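Local structure of leucine aminopeptidase A1, chloroplastic (Solanum lycopersicum, 5D8N) at residues 80-83 with 84-88; 121-124 with 125-128. The protein removes N-terminal amino acids, preferably leucine, from peptides as a magnesium-dependent homohexameric aminopeptidase of the M17 family, and also acts as a protein-folding chaperone. The protein carries 1 engineered substitution. All coordinates share one frame; numbering follows the deposited sequence. Where two conformers were deposited one is given.

Contact 1: residues 80-83 with 84-88; sequences LSAA and SSEED. With EDO (1,2-ethanediol), chain M.
The carbonyl plane of Leu80 is approached from opposite faces by two donors of one residue: Ser84 N at 3.0 Å from Leu80 O, well above the plane, and Ser84 OG at 2.7 Å from the same oxygen, tilted 25° to the other side. A chi1 of -69° sets OG beside its own N, within reach of Leu80 O, and the bond gives this buried residue's hydroxyl an acceptor inside the helix. Just beyond, the side chains of Glu86 and Glu87 extend back along the helix, CG near the carbonyl oxygen four residues earlier (3.3 Å from Glu87 CG to Ala83 O) and OE2 loosely beside the methyl of Ala82 or Ala83. These acids form salt bridges, Glu86 with Arg100 and Arg105 of the second subunit and Glu87 OE2 with that same Arg105. An alanine in place of Glu87 would probably leave Arg105 of the second subunit with one carboxylate partner fewer and strip cover from the Ala83 methyl. A 1,2-ethanediol, probably from the crystallisation liquor, donates from O2 to Glu87 O at 3.2 Å. The helix closes with Asp88, at positive phi and N 3.0 Å from Ser85 O, as C-prime residue of a Schellman motif.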
loop_
_atom_site.group_PDB
_atom_site.type_symbol
_atom_site.label_atom_id
_atom_site.label_comp_id
_atom_site.label_asym_id
_atom_site.label_seq_id
_atom_site.Cartn_x
_atom_site.Cartn_y
_atom_site.Cartn_z
ATOM N N LEU A 80 36.553 -44.922 4.461
ATOM C CA LEU A 80 36.439 -43.480 4.604
ATOM C C LEU A 80 36.747 -42.731 3.307
ATOM O O LEU A 80 36.089 -41.742 2.969
ATOM C CB LEU A 80 37.380 -43.026 5.729
ATOM C CG LEU A 80 37.387 -41.548 6.112
ATOM C CD1 LEU A 80 36.025 -41.162 6.650
ATOM C CD2 LEU A 80 38.473 -41.253 7.137
ATOM N N SER A 81 37.758 -43.192 2.570
ATOM C CA SER A 81 38.076 -42.596 1.264
ATOM C C SER A 81 36.996 -42.912 0.217
ATOM O O SER A 81 36.654 -42.088 -0.624
ATOM C CB SER A 81 39.461 -43.050 0.761
ATOM O OG SER A 81 39.594 -44.470 0.701
ATOM N N ALA A 82 36.433 -44.107 0.298
ATOM C CA ALA A 82 35.395 -44.506 -0.638
ATOM C C ALA A 82 34.110 -43.698 -0.401
ATOM O O ALA A 82 33.541 -43.111 -1.314
ATOM C CB ALA A 82 35.145 -46.000 -0.506
ATOM N N ALA A 83 33.728 -43.558 0.857
ATOM C CA ALA A 83 32.547 -42.799 1.179
ATOM C C ALA A 83 32.773 -41.349 0.751
ATOM O O ALA A 83 31.876 -40.705 0.210
ATOM C CB ALA A 83 32.270 -42.888 2.680
ATOM N N SER A 84 33.962 -40.824 1.028
ATOM C CA SER A 84 34.257 -39.426 0.712
ATOM C C SER A 84 34.179 -39.114 -0.784
ATOM O O SER A 84 33.671 -38.061 -1.183
ATOM C CB SER A 84 35.657 -39.059 1.218
ATOM O OG SER A 84 35.667 -39.049 2.627
ATOM N N SER A 85 34.742 -39.976 -1.622
ATOM C CA SER A 85 34.635 -39.731 -3.063
ATOM C C SER A 85 33.202 -39.957 -3.548
ATOM O O SER A 85 32.678 -39.153 -4.305
ATOM C CB SER A 85 35.616 -40.575 -3.884
ATOM O OG SER A 85 35.368 -41.945 -3.683
ATOM N N GLU A 86 32.503 -40.940 -2.999
ATOM C CA GLU A 86 31.121 -41.213 -3.442
ATOM C C GLU A 86 30.241 -39.995 -3.143
ATOM O O GLU A 86 29.310 -39.665 -3.893
ATOM C CB GLU A 86 30.557 -42.450 -2.745
ATOM C CG GLU A 86 31.089 -43.773 -3.285
ATOM C CD GLU A 86 30.873 -44.938 -2.339
ATOM O OE1 GLU A 86 29.991 -44.869 -1.441
ATOM O OE2 GLU A 86 31.553 -45.959 -2.538
ATOM N N GLU A 87 30.508 -39.376 -1.993
ATOM C CA GLU A 87 29.674 -38.285 -1.533
ATOM C C GLU A 87 30.260 -36.943 -1.961
ATOM O O GLU A 87 29.786 -35.900 -1.527
ATOM C CB GLU A 87 29.459 -38.365 -0.022
ATOM C CG GLU A 87 28.758 -39.656 0.390
ATOM C CD GLU A 87 28.697 -39.883 1.887
ATOM O OE1 GLU A 87 28.597 -38.878 2.631
ATOM O OE2 GLU A 87 28.721 -41.074 2.312
ATOM N N ASP A 88 31.261 -36.976 -2.835
ATOM C CA ASP A 88 31.850 -35.763 -3.401
ATOM C C ASP A 88 32.396 -34.805 -2.324
ATOM O O ASP A 88 32.223 -33.594 -2.416
ATOM C CB ASP A 88 30.801 -35.065 -4.275
ATOM C CG ASP A 88 31.401 -34.056 -5.233
ATOM O OD1 ASP A 88 32.470 -34.334 -5.802
ATOM O OD2 ASP A 88 30.805 -32.978 -5.415
HETATM C C1 EDO M . 25.651 -36.035 1.757
HETATM O O1 EDO M . 26.340 -34.848 2.160
HETATM C C2 EDO M . 26.368 -36.678 0.574
HETATM O O2 EDO M . 26.743 -35.734 -0.448
HETATM O O HOH W 1 37.760 -43.462 -3.279
#

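Contact 2: residues 121-124 with 125-128; sequences YHSL and GQAA
Two turns of helix 119-134, running from Tyr121 to Ala128, illustrate how an alpha-helix of the N-terminal domain is held internally while its sides meet different neighbours. Four successive i to i+4 bonds join the halves, from Gly125 N to Tyr121 O, Gln126 N to His122 O, Ala127 N to Ser123 O and Ala128 N to Leu124 O, all 2.8 to 3.0 Å long.

Side chains add modest contacts. Gln126 has its CG beside the backbone N (chi1 -68°), and this turns the aliphatic part back along the helix until CG lies 3.3 Å from His122 O. In the same conformer the amide NE2 comes 4.2 Å from His122 CB, a van der Waals approach; a second conformer was modelled for this exposed residue, so the amide position is not unique. The Ala127 methyl sits 3.5 Å from Ser123 O. Gly125, buried and without a side chain, contributes backbone alone.

Leu124 goes another way. Its CG stands opposite the backbone N (chi1 173°), and its side chain packs on Val142 and Leu144 of strand 139-144 and on Val109 of strand 104-112. Ala128 also touches Val142, and Ala127 touches Val109. Tyr121 and His122 meet helix 152-170, through Ser158 and Ala161 for the tyrosine and Ala161 and Thr164 for the histidine.

Chemically, the cohesion between these two turns therefore rests on main-chain hydrogen bonds, with no salt bridge or side-chain hydrogen bond joining them. The apolar side chains pack against the sheet, whereas the glutamine amide remains at the solvent-exposed side, consistent with its two conformations.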
loop_
_atom_site.group_PDB
_atom_site.type_symbol
_atom_site.label_atom_id
_atom_site.label_comp_id
_atom_site.label_asym_id
_atom_site.label_seq_id
_atom_site.Cartn_x
_atom_site.Cartn_y
_atom_site.Cartn_z
ATOM N N TYR A 121 37.161 -22.148 12.936
ATOM C CA TYR A 121 37.211 -23.112 14.028
ATOM C C TYR A 121 35.944 -23.077 14.883
ATOM O O TYR A 121 35.449 -24.149 15.260
ATOM C CB TYR A 121 38.444 -22.885 14.894
ATOM C CG TYR A 121 39.724 -22.998 14.108
ATOM C CD1 TYR A 121 39.994 -24.146 13.365
ATOM C CD2 TYR A 121 40.513 -21.873 13.892
ATOM C CE1 TYR A 121 41.122 -24.247 12.569
ATOM C CE2 TYR A 121 41.649 -21.959 13.102
ATOM C CZ TYR A 121 41.938 -23.147 12.445
ATOM O OH TYR A 121 43.043 -23.266 11.643
ATOM N N HIS A 122 35.315 -21.899 14.983
ATOM C CA HIS A 122 33.933 -21.826 15.448
ATOM C C HIS A 122 33.010 -22.723 14.629
ATOM O O HIS A 122 32.227 -23.489 15.196
ATOM C CB HIS A 122 33.383 -20.415 15.360
ATOM C CG HIS A 122 34.034 -19.470 16.311
ATOM N ND1 HIS A 122 33.981 -18.107 16.153
ATOM C CD2 HIS A 122 34.678 -19.691 17.475
ATOM C CE1 HIS A 122 34.535 -17.518 17.198
ATOM N NE2 HIS A 122 34.995 -18.461 18.000
ATOM N N SER A 123 33.093 -22.632 13.307
ATOM C CA SER A 123 32.250 -23.465 12.445
ATOM C C SER A 123 32.520 -24.949 12.669
ATOM O O SER A 123 31.605 -25.766 12.589
ATOM C CB SER A 123 32.463 -23.110 10.962
ATOM O OG SER A 123 31.934 -21.817 10.743
ATOM N N LEU A 124 33.804 -25.294 12.729
ATOM C CA LEU A 124 34.197 -26.674 12.956
ATOM C C LEU A 124 33.510 -27.166 14.218
ATOM O O LEU A 124 32.886 -28.220 14.217
ATOM C CB LEU A 124 35.713 -26.815 13.075
ATOM C CG LEU A 124 36.222 -28.195 13.481
ATOM C CD1 LEU A 124 35.771 -29.260 12.494
ATOM C CD2 LEU A 124 37.735 -28.205 13.557
ATOM N N GLY A 125 33.604 -26.408 15.295
ATOM C CA GLY A 125 32.945 -26.788 16.533
ATOM C C GLY A 125 31.437 -26.939 16.363
ATOM O O GLY A 125 30.849 -27.851 16.972
ATOM N N GLN A 126 30.798 -25.946 15.726
ATOM C CA GLN A 126 29.372 -26.004 15.463
ATOM C C GLN A 126 29.036 -27.287 14.706
ATOM O O GLN A 126 28.025 -27.925 14.988
ATOM C CB GLN A 126 28.893 -24.788 14.647
ATOM C CG GLN A 126 28.958 -23.460 15.393
ATOM C CD GLN A 126 28.864 -22.216 14.503
ATOM O OE1 GLN A 126 28.472 -22.264 13.330
ATOM N NE2 GLN A 126 29.289 -21.088 15.059
ATOM N N ALA A 127 29.839 -27.642 13.705
ATOM C CA ALA A 127 29.540 -28.837 12.900
ATOM C C ALA A 127 29.674 -30.084 13.773
ATOM O O ALA A 127 28.938 -31.047 13.598
ATOM C CB ALA A 127 30.458 -28.928 11.685
ATOM N N ALA A 128 30.652 -30.091 14.680
ATOM C CA ALA A 128 30.831 -31.219 15.583
ATOM C C ALA A 128 29.658 -31.347 16.545
ATOM O O ALA A 128 29.159 -32.451 16.763
ATOM C CB ALA A 128 32.119 -31.082 16.358
#

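Contacts 1 and 2 come in series along the chain, on helix 79-86 and helix 119-134 of the N-terminal domain, with strands 96-101 and 104-112 between them. Their centres are 21 Å apart and their nearest atoms about 13 Å, so they do not touch, yet both helices pack on strand 104-112 of the six-stranded mixed sheet. Contact 1 meets it at Leu108 and contact 2 at Val109; adjacent strand residues normally face opposite ways, consistent with helices on different sides of the sheet. Their surroundings differ too: residues 80-88 lie at a boundary with a second subunit, so contact 1 takes part in an interface of the homohexamer, whereas residues 121-128 meet no other protein chain.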